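Long-range contact in Afp1 (PDB 6RBN), which probably forms the inner tube of the anti-feeding prophage, a contractile injection system, stacking with further copies of itself inside the extended sheath: residues 107-121 with 135-149. Sequence-based numbering, arbitrary orientation.
Sequences LVSWNVSNAFPTSLT and QQITLMADRVTIQTA
F116 and M140 face each other across one of two antiparallel strand pairs, 115-121 with 135-140 and 109-112 with 144-148, set at a corner in the phage tail-tube beta-barrel fold of the gp19 family. M140 CB sits over one face of the F116 ring in a CH-pi contact, 4.0 Å from its centroid, while the two side chains run alongside each other. With CG of F116 between its backbone N and carbonyl carbon (chi1 65°), the ring leans back over the partner strand. On the other face from F116 and M140, P117 CB meets I137 CD1 at 3.8 Å; W80 and I81 of helix 78-81 pack against P117. A beta bulge between P117 and S119 shifts the register by one residue, bringing both T118 and S119 opposite T138. There T118 OG1 and T138 OG1 share a hydrogen bond of 3.0 Å, their side chains crossing at about a right angle.

The chain turns at S113 and N114, where D142 OD1 accepts the N114 backbone N-H on its syn side, 3.2 Å away and 29° out of the carboxylate plane. Near this corner V112 CG1 meets A141 CB, and S113 CB lies 3.4 Å above the R143 guanidinium plane, over its centre. Beyond it, W110 and I146 run side by side, with I146 CG1 3.5 Å from W110 CD1; F125 of a neighbouring Afp1 subunit meets the W110 ring edge-to-face. The opposite face of the sheet carries N111, T145 and Q147. Q147 OE1 accepts from K284 NZ of the Afp2 chain and Q147 NE2 gives to Q281 O of that chain; Q147 CG lies 3.6 Å from N111 OD1, with the two amide planes 72° apart.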
ATOM      1  N   LEU A 107     -17.679 -10.172 -45.148  1.00 72.49           N
ATOM      2  CA  LEU A 107     -18.253 -11.287 -44.407  1.00 72.49           C
ATOM      3  C   LEU A 107     -19.777 -11.290 -44.496  1.00 72.49           C
ATOM      4  O   LEU A 107     -20.375 -12.236 -45.013  1.00 72.49           O
ATOM      5  CB  LEU A 107     -17.793 -11.216 -42.949  1.00 72.49           C
ATOM      6  CG  LEU A 107     -16.278 -11.263 -42.761  1.00 72.49           C
ATOM      7  CD1 LEU A 107     -15.915 -11.017 -41.314  1.00 72.49           C
ATOM      8  CD2 LEU A 107     -15.717 -12.583 -43.246  1.00 72.49           C
ATOM      9  N   VAL A 108     -20.412 -10.237 -43.984  1.00 69.82           N
ATOM     10  CA  VAL A 108     -21.852 -10.018 -44.073  1.00 69.82           C
ATOM     11  C   VAL A 108     -22.049  -8.540 -44.367  1.00 69.82           C
ATOM     12  O   VAL A 108     -21.474  -7.692 -43.681  1.00 69.82           O
ATOM     13  CB  VAL A 108     -22.597 -10.404 -42.774  1.00 69.82           C
ATOM     14  CG1 VAL A 108     -24.053 -10.002 -42.842  1.00 69.82           C
ATOM     15  CG2 VAL A 108     -22.516 -11.895 -42.494  1.00 69.82           C
ATOM     16  N   SER A 109     -22.844  -8.221 -45.385  1.00 67.58           N
ATOM     17  CA  SER A 109     -23.080  -6.828 -45.722  1.00 67.58           C
ATOM     18  C   SER A 109     -24.563  -6.498 -45.662  1.00 67.58           C
ATOM     19  O   SER A 109     -25.426  -7.363 -45.805  1.00 67.58           O
ATOM     20  CB  SER A 109     -22.523  -6.487 -47.105  1.00 67.58           C
ATOM     21  OG  SER A 109     -23.226  -7.151 -48.122  1.00 67.58           O
ATOM     22  N   TRP A 110     -24.836  -5.216 -45.437  1.00 66.40           N
ATOM     23  CA  TRP A 110     -26.182  -4.660 -45.363  1.00 66.40           C
ATOM     24  C   TRP A 110     -26.364  -3.682 -46.511  1.00 66.40           C
ATOM     25  O   TRP A 110     -25.587  -2.734 -46.646  1.00 66.40           O
ATOM     26  CB  TRP A 110     -26.401  -3.950 -44.028  1.00 66.40           C
ATOM     27  CG  TRP A 110     -26.666  -4.846 -42.873  1.00 66.40           C
ATOM     28  CD1 TRP A 110     -27.875  -5.130 -42.329  1.00 66.40           C
ATOM     29  CD2 TRP A 110     -25.707  -5.611 -42.139  1.00 66.40           C
ATOM     30  NE1 TRP A 110     -27.734  -6.008 -41.289  1.00 66.40           N
ATOM     31  CE2 TRP A 110     -26.409  -6.321 -41.152  1.00 66.40           C
ATOM     32  CE3 TRP A 110     -24.321  -5.757 -42.213  1.00 66.40           C
ATOM     33  CZ2 TRP A 110     -25.775  -7.165 -40.250  1.00 66.40           C
ATOM     34  CZ3 TRP A 110     -23.696  -6.593 -41.320  1.00 66.40           C
ATOM     35  CH2 TRP A 110     -24.420  -7.288 -40.350  1.00 66.40           C
ATOM     36  N   ASN A 111     -27.385  -3.907 -47.328  1.00 67.23           N
ATOM     37  CA  ASN A 111     -27.657  -3.064 -48.481  1.00 67.23           C
ATOM     38  C   ASN A 111     -28.808  -2.117 -48.183  1.00 67.23           C
ATOM     39  O   ASN A 111     -29.791  -2.495 -47.545  1.00 67.23           O
ATOM     40  CB  ASN A 111     -27.988  -3.907 -49.708  1.00 67.23           C
ATOM     41  CG  ASN A 111     -26.842  -4.781 -50.131  1.00 67.23           C
ATOM     42  OD1 ASN A 111     -26.934  -6.004 -50.096  1.00 67.23           O
ATOM     43  ND2 ASN A 111     -25.745  -4.159 -50.527  1.00 67.23           N
ATOM     44  N   VAL A 112     -28.673  -0.880 -48.652  1.00 67.87           N
ATOM     45  CA  VAL A 112     -29.658   0.177 -48.457  1.00 67.87           C
ATOM     46  C   VAL A 112     -29.997   0.741 -49.829  1.00 67.87           C
ATOM     47  O   VAL A 112     -29.093   1.057 -50.606  1.00 67.87           O
ATOM     48  CB  VAL A 112     -29.114   1.272 -47.524  1.00 67.87           C
ATOM     49  CG1 VAL A 112     -30.052   2.424 -47.447  1.00 67.87           C
ATOM     50  CG2 VAL A 112     -28.852   0.711 -46.142  1.00 67.87           C
ATOM     51  N   SER A 113     -31.288   0.852 -50.140  1.00 69.22           N
ATOM     52  CA  SER A 113     -31.692   1.002 -51.535  1.00 69.22           C
ATOM     53  C   SER A 113     -31.623   2.446 -52.027  1.00 69.22           C
ATOM     54  O   SER A 113     -30.866   2.758 -52.950  1.00 69.22           O
ATOM     55  CB  SER A 113     -33.095   0.440 -51.727  1.00 69.22           C
ATOM     56  OG  SER A 113     -33.529   0.601 -53.063  1.00 69.22           O
ATOM     57  N   ASN A 114     -32.419   3.343 -51.448  1.00 68.31           N
ATOM     58  CA  ASN A 114     -32.474   4.734 -51.915  1.00 68.31           C
ATOM     59  C   ASN A 114     -32.386   5.647 -50.700  1.00 68.31           C
ATOM     60  O   ASN A 114     -33.406   6.022 -50.121  1.00 68.31           O
ATOM     61  CB  ASN A 114     -33.732   5.011 -52.722  1.00 68.31           C
ATOM     62  CG  ASN A 114     -33.694   4.393 -54.094  1.00 68.31           C
ATOM     63  OD1 ASN A 114     -32.668   4.415 -54.769  1.00 68.31           O
ATOM     64  ND2 ASN A 114     -34.821   3.847 -54.526  1.00 68.31           N
ATOM     65  N   ALA A 115     -31.169   6.022 -50.335  1.00 66.09           N
ATOM     66  CA  ALA A 115     -30.940   6.862 -49.173  1.00 66.09           C
ATOM     67  C   ALA A 115     -30.700   8.301 -49.602  1.00 66.09           C
ATOM     68  O   ALA A 115     -30.045   8.557 -50.612  1.00 66.09           O
ATOM     69  CB  ALA A 115     -29.754   6.349 -48.360  1.00 66.09           C
ATOM     70  N   PHE A 116     -31.243   9.236 -48.829  1.00 64.32           N
ATOM     71  CA  PHE A 116     -31.024  10.656 -49.050  1.00 64.32           C
ATOM     72  C   PHE A 116     -30.952  11.328 -47.689  1.00 64.32           C
ATOM     73  O   PHE A 116     -31.595  10.860 -46.743  1.00 64.32           O
ATOM     74  CB  PHE A 116     -32.129  11.271 -49.931  1.00 64.32           C
ATOM     75  CG  PHE A 116     -33.504  11.259 -49.322  1.00 64.32           C
ATOM     76  CD1 PHE A 116     -34.330  10.162 -49.473  1.00 64.32           C
ATOM     77  CD2 PHE A 116     -33.992  12.373 -48.661  1.00 64.32           C
ATOM     78  CE1 PHE A 116     -35.593  10.157 -48.933  1.00 64.32           C
ATOM     79  CE2 PHE A 116     -35.251  12.368 -48.119  1.00 64.32           C
ATOM     80  CZ  PHE A 116     -36.052  11.261 -48.260  1.00 64.32           C
ATOM     81  N   PRO A 117     -30.175  12.400 -47.546  1.00 65.27           N
ATOM     82  CA  PRO A 117     -29.992  12.995 -46.219  1.00 65.27           C
ATOM     83  C   PRO A 117     -31.183  13.826 -45.782  1.00 65.27           C
ATOM     84  O   PRO A 117     -31.801  14.540 -46.572  1.00 65.27           O
ATOM     85  CB  PRO A 117     -28.751  13.873 -46.401  1.00 65.27           C
ATOM     86  CG  PRO A 117     -28.754  14.219 -47.822  1.00 65.27           C
ATOM     87  CD  PRO A 117     -29.288  13.028 -48.541  1.00 65.27           C
ATOM     88  N   THR A 118     -31.503  13.722 -44.496  1.00 65.54           N
ATOM     89  CA  THR A 118     -32.512  14.565 -43.885  1.00 65.54           C
ATOM     90  C   THR A 118     -31.958  15.488 -42.814  1.00 65.54           C
ATOM     91  O   THR A 118     -32.622  16.469 -42.473  1.00 65.54           O
ATOM     92  CB  THR A 118     -33.638  13.715 -43.276  1.00 65.54           C
ATOM     93  OG1 THR A 118     -33.101  12.873 -42.252  1.00 65.54           O
ATOM     94  CG2 THR A 118     -34.289  12.855 -44.331  1.00 65.54           C
ATOM     95  N   SER A 119     -30.769  15.216 -42.284  1.00 66.26           N
ATOM     96  CA  SER A 119     -30.177  16.088 -41.283  1.00 66.26           C
ATOM     97  C   SER A 119     -28.664  15.948 -41.325  1.00 66.26           C
ATOM     98  O   SER A 119     -28.132  14.935 -41.773  1.00 66.26           O
ATOM     99  CB  SER A 119     -30.697  15.773 -39.880  1.00 66.26           C
ATOM    100  OG  SER A 119     -30.200  14.536 -39.422  1.00 66.26           O
ATOM    101  N   LEU A 120     -27.983  16.987 -40.852  1.00 66.61           N
ATOM    102  CA  LEU A 120     -26.526  16.981 -40.731  1.00 66.61           C
ATOM    103  C   LEU A 120     -26.170  17.843 -39.531  1.00 66.61           C
ATOM    104  O   LEU A 120     -26.217  19.070 -39.621  1.00 66.61           O
ATOM    105  CB  LEU A 120     -25.855  17.508 -41.991  1.00 66.61           C
ATOM    106  CG  LEU A 120     -24.327  17.545 -41.985  1.00 66.61           C
ATOM    107  CD1 LEU A 120     -23.752  16.150 -41.876  1.00 66.61           C
ATOM    108  CD2 LEU A 120     -23.811  18.233 -43.222  1.00 66.61           C
ATOM    109  N   THR A 121     -25.818  17.213 -38.418  1.00 69.12           N
ATOM    110  CA  THR A 121     -25.566  17.944 -37.185  1.00 69.12           C
ATOM    111  C   THR A 121     -24.083  18.258 -37.069  1.00 69.12           C
ATOM    112  O   THR A 121     -23.247  17.351 -37.074  1.00 69.12           O
ATOM    113  CB  THR A 121     -26.041  17.155 -35.967  1.00 69.12           C
ATOM    114  OG1 THR A 121     -25.261  15.969 -35.837  1.00 69.12           O
ATOM    115  CG2 THR A 121     -27.494  16.768 -36.123  1.00 69.12           C
ATOM    116  N   GLN A 135     -19.288  15.102 -37.386  1.00 70.18           N
ATOM    117  CA  GLN A 135     -20.589  15.300 -37.998  1.00 70.18           C
ATOM    118  C   GLN A 135     -21.401  14.018 -37.917  1.00 70.18           C
ATOM    119  O   GLN A 135     -20.854  12.918 -37.890  1.00 70.18           O
ATOM    120  CB  GLN A 135     -20.435  15.720 -39.452  1.00 70.18           C
ATOM    121  CG  GLN A 135     -19.909  17.113 -39.630  1.00 70.18           C
ATOM    122  CD  GLN A 135     -19.637  17.432 -41.072  1.00 70.18           C
ATOM    123  OE1 GLN A 135     -19.715  16.560 -41.935  1.00 70.18           O
ATOM    124  NE2 GLN A 135     -19.326  18.690 -41.354  1.00 70.18           N
ATOM    125  N   GLN A 136     -22.719  14.170 -37.893  1.00 69.62           N
ATOM    126  CA  GLN A 136     -23.640  13.051 -37.728  1.00 69.62           C
ATOM    127  C   GLN A 136     -24.816  13.255 -38.673  1.00 69.62           C
ATOM    128  O   GLN A 136     -25.651  14.135 -38.449  1.00 69.62           O
ATOM    129  CB  GLN A 136     -24.078  12.938 -36.269  1.00 69.62           C
ATOM    130  CG  GLN A 136     -25.053  11.831 -35.927  1.00 69.62           C
ATOM    131  CD  GLN A 136     -26.483  12.333 -35.847  1.00 69.62           C
ATOM    132  OE1 GLN A 136     -26.722  13.501 -35.553  1.00 69.62           O
ATOM    133  NE2 GLN A 136     -27.436  11.451 -36.076  1.00 69.62           N
ATOM    134  N   ILE A 137     -24.872  12.448 -39.729  1.00 66.68           N
ATOM    135  CA  ILE A 137     -25.867  12.574 -40.787  1.00 66.68           C
ATOM    136  C   ILE A 137     -26.910  11.477 -40.624  1.00 66.68           C
ATOM    137  O   ILE A 137     -26.583  10.337 -40.272  1.00 66.68           O
ATOM    138  CB  ILE A 137     -25.191  12.546 -42.180  1.00 66.68           C
ATOM    139  CG1 ILE A 137     -26.189  12.797 -43.310  1.00 66.68           C
ATOM    140  CG2 ILE A 137     -24.393  11.274 -42.424  1.00 66.68           C
ATOM    141  CD1 ILE A 137     -25.531  13.131 -44.619  1.00 66.68           C
ATOM    142  N   THR A 138     -28.178  11.833 -40.812  1.00 65.89           N
ATOM    143  CA  THR A 138     -29.258  10.862 -40.814  1.00 65.89           C
ATOM    144  C   THR A 138     -29.827  10.743 -42.218  1.00 65.89           C
ATOM    145  O   THR A 138     -29.918  11.725 -42.956  1.00 65.89           O
ATOM    146  CB  THR A 138     -30.384  11.224 -39.852  1.00 65.89           C
ATOM    147  OG1 THR A 138     -30.969  12.466 -40.246  1.00 65.89           O
ATOM    148  CG2 THR A 138     -29.864  11.344 -38.442  1.00 65.89           C
ATOM    149  N   LEU A 139     -30.215   9.527 -42.570  1.00 65.87           N
ATOM    150  CA  LEU A 139     -30.638   9.201 -43.918  1.00 65.87           C
ATOM    151  C   LEU A 139     -32.028   8.592 -43.873  1.00 65.87           C
ATOM    152  O   LEU A 139     -32.391   7.900 -42.920  1.00 65.87           O
ATOM    153  CB  LEU A 139     -29.668   8.222 -44.568  1.00 65.87           C
ATOM    154  CG  LEU A 139     -28.214   8.669 -44.702  1.00 65.87           C
ATOM    155  CD1 LEU A 139     -27.384   7.512 -45.182  1.00 65.87           C
ATOM    156  CD2 LEU A 139     -28.083   9.824 -45.649  1.00 65.87           C
ATOM    157  N   MET A 140     -32.806   8.865 -44.911  1.00 69.18           N
ATOM    158  CA  MET A 140     -34.114   8.259 -45.101  1.00 69.18           C
ATOM    159  C   MET A 140     -34.032   7.291 -46.269  1.00 69.18           C
ATOM    160  O   MET A 140     -33.624   7.674 -47.367  1.00 69.18           O
ATOM    161  CB  MET A 140     -35.178   9.320 -45.366  1.00 69.18           C
ATOM    162  CG  MET A 140     -36.581   8.773 -45.566  1.00 69.18           C
ATOM    163  SD  MET A 140     -37.328   8.082 -44.086  1.00 69.18           S
ATOM    164  CE  MET A 140     -37.732   9.587 -43.208  1.00 69.18           C
ATOM    165  N   ALA A 141     -34.412   6.042 -46.032  1.00 69.22           N
ATOM    166  CA  ALA A 141     -34.344   5.029 -47.074  1.00 69.22           C
ATOM    167  C   ALA A 141     -35.687   4.344 -47.236  1.00 69.22           C
ATOM    168  O   ALA A 141     -36.680   4.781 -46.653  1.00 69.22           O
ATOM    169  CB  ALA A 141     -33.263   4.008 -46.751  1.00 69.22           C
ATOM    170  N   ASP A 142     -35.732   3.266 -48.014  1.00 71.59           N
ATOM    171  CA  ASP A 142     -36.995   2.579 -48.243  1.00 71.59           C
ATOM    172  C   ASP A 142     -36.942   1.089 -47.925  1.00 71.59           C
ATOM    173  O   ASP A 142     -37.961   0.508 -47.537  1.00 71.59           O
ATOM    174  CB  ASP A 142     -37.453   2.813 -49.679  1.00 71.59           C
ATOM    175  CG  ASP A 142     -36.366   2.565 -50.669  1.00 71.59           C
ATOM    176  OD1 ASP A 142     -35.233   2.327 -50.220  1.00 71.59           O
ATOM    177  OD2 ASP A 142     -36.635   2.620 -51.884  1.00 71.59           O
ATOM    178  N   ARG A 143     -35.779   0.458 -48.073  1.00 69.80           N
ATOM    179  CA  ARG A 143     -35.636  -0.919 -47.624  1.00 69.80           C
ATOM    180  C   ARG A 143     -34.192  -1.182 -47.227  1.00 69.80           C
ATOM    181  O   ARG A 143     -33.273  -0.478 -47.641  1.00 69.80           O
ATOM    182  CB  ARG A 143     -36.076  -1.930 -48.688  1.00 69.80           C
ATOM    183  CG  ARG A 143     -35.167  -2.005 -49.878  1.00 69.80           C
ATOM    184  CD  ARG A 143     -35.675  -2.984 -50.908  1.00 69.80           C
ATOM    185  NE  ARG A 143     -34.751  -3.091 -52.031  1.00 69.80           N
ATOM    186  CZ  ARG A 143     -34.783  -2.305 -53.102  1.00 69.80           C
ATOM    187  NH1 ARG A 143     -33.905  -2.473 -54.076  1.00 69.80           N
ATOM    188  NH2 ARG A 143     -35.706  -1.359 -53.204  1.00 69.80           N
ATOM    189  N   VAL A 144     -34.019  -2.209 -46.396  1.00 68.08           N
ATOM    190  CA  VAL A 144     -32.715  -2.694 -45.958  1.00 68.08           C
ATOM    191  C   VAL A 144     -32.688  -4.197 -46.187  1.00 68.08           C
ATOM    192  O   VAL A 144     -33.530  -4.922 -45.648  1.00 68.08           O
ATOM    193  CB  VAL A 144     -32.439  -2.376 -44.477  1.00 68.08           C
ATOM    194  CG1 VAL A 144     -31.182  -3.073 -44.011  1.00 68.08           C
ATOM    195  CG2 VAL A 144     -32.304  -0.887 -44.264  1.00 68.08           C
ATOM    196  N   THR A 145     -31.738  -4.664 -46.990  1.00 66.99           N
ATOM    197  CA  THR A 145     -31.566  -6.086 -47.236  1.00 66.99           C
ATOM    198  C   THR A 145     -30.190  -6.530 -46.762  1.00 66.99           C
ATOM    199  O   THR A 145     -29.268  -5.727 -46.620  1.00 66.99           O
ATOM    200  CB  THR A 145     -31.747  -6.432 -48.719  1.00 66.99           C
ATOM    201  OG1 THR A 145     -30.781  -5.723 -49.500  1.00 66.99           O
ATOM    202  CG2 THR A 145     -33.142  -6.069 -49.189  1.00 66.99           C
ATOM    203  N   ILE A 146     -30.065  -7.829 -46.510  1.00 66.42           N
ATOM    204  CA  ILE A 146     -28.843  -8.432 -45.992  1.00 66.42           C
ATOM    205  C   ILE A 146     -28.420  -9.530 -46.952  1.00 66.42           C
ATOM    206  O   ILE A 146     -29.154 -10.508 -47.139  1.00 66.42           O
ATOM    207  CB  ILE A 146     -29.051  -9.015 -44.584  1.00 66.42           C
ATOM    208  CG1 ILE A 146     -29.503  -7.937 -43.605  1.00 66.42           C
ATOM    209  CG2 ILE A 146     -27.787  -9.673 -44.087  1.00 66.42           C
ATOM    210  CD1 ILE A 146     -29.971  -8.478 -42.286  1.00 66.42           C
ATOM    211  N   GLN A 147     -27.248  -9.384 -47.560  1.00 68.98           N
ATOM    212  CA  GLN A 147     -26.643 -10.487 -48.289  1.00 68.98           C
ATOM    213  C   GLN A 147     -25.454 -11.015 -47.500  1.00 68.98           C
ATOM    214  O   GLN A 147     -24.702 -10.248 -46.891  1.00 68.98           O
ATOM    215  CB  GLN A 147     -26.229 -10.097 -49.716  1.00 68.98           C
ATOM    216  CG  GLN A 147     -25.131  -9.084 -49.851  1.00 68.98           C
ATOM    217  CD  GLN A 147     -24.743  -8.842 -51.286  1.00 68.98           C
ATOM    218  OE1 GLN A 147     -25.290  -9.457 -52.195  1.00 68.98           O
ATOM    219  NE2 GLN A 147     -23.781  -7.960 -51.498  1.00 68.98           N
ATOM    220  N   THR A 148     -25.321 -12.335 -47.473  1.00 74.44           N
ATOM    221  CA  THR A 148     -24.355 -13.021 -46.623  1.00 74.44           C
ATOM    222  C   THR A 148     -23.399 -13.802 -47.513  1.00 74.44           C
ATOM    223  O   THR A 148     -23.745 -14.879 -48.005  1.00 74.44           O
ATOM    224  CB  THR A 148     -25.051 -13.953 -45.640  1.00 74.44           C
ATOM    225  OG1 THR A 148     -25.777 -14.948 -46.366  1.00 74.44           O
ATOM    226  CG2 THR A 148     -26.009 -13.183 -44.754  1.00 74.44           C
ATOM    227  N   ALA A 149     -22.203 -13.260 -47.705  1.00 77.31           N
ATOM    228  CA  ALA A 149     -21.131 -13.978 -48.376  1.00 77.31           C
ATOM    229  C   ALA A 149     -19.788 -13.438 -47.912  1.00 77.31           C
ATOM    230  O   ALA A 149     -18.780 -13.591 -48.597  1.00 77.31           O
ATOM    231  CB  ALA A 149     -21.262 -13.862 -49.882  1.00 77.31           C
TER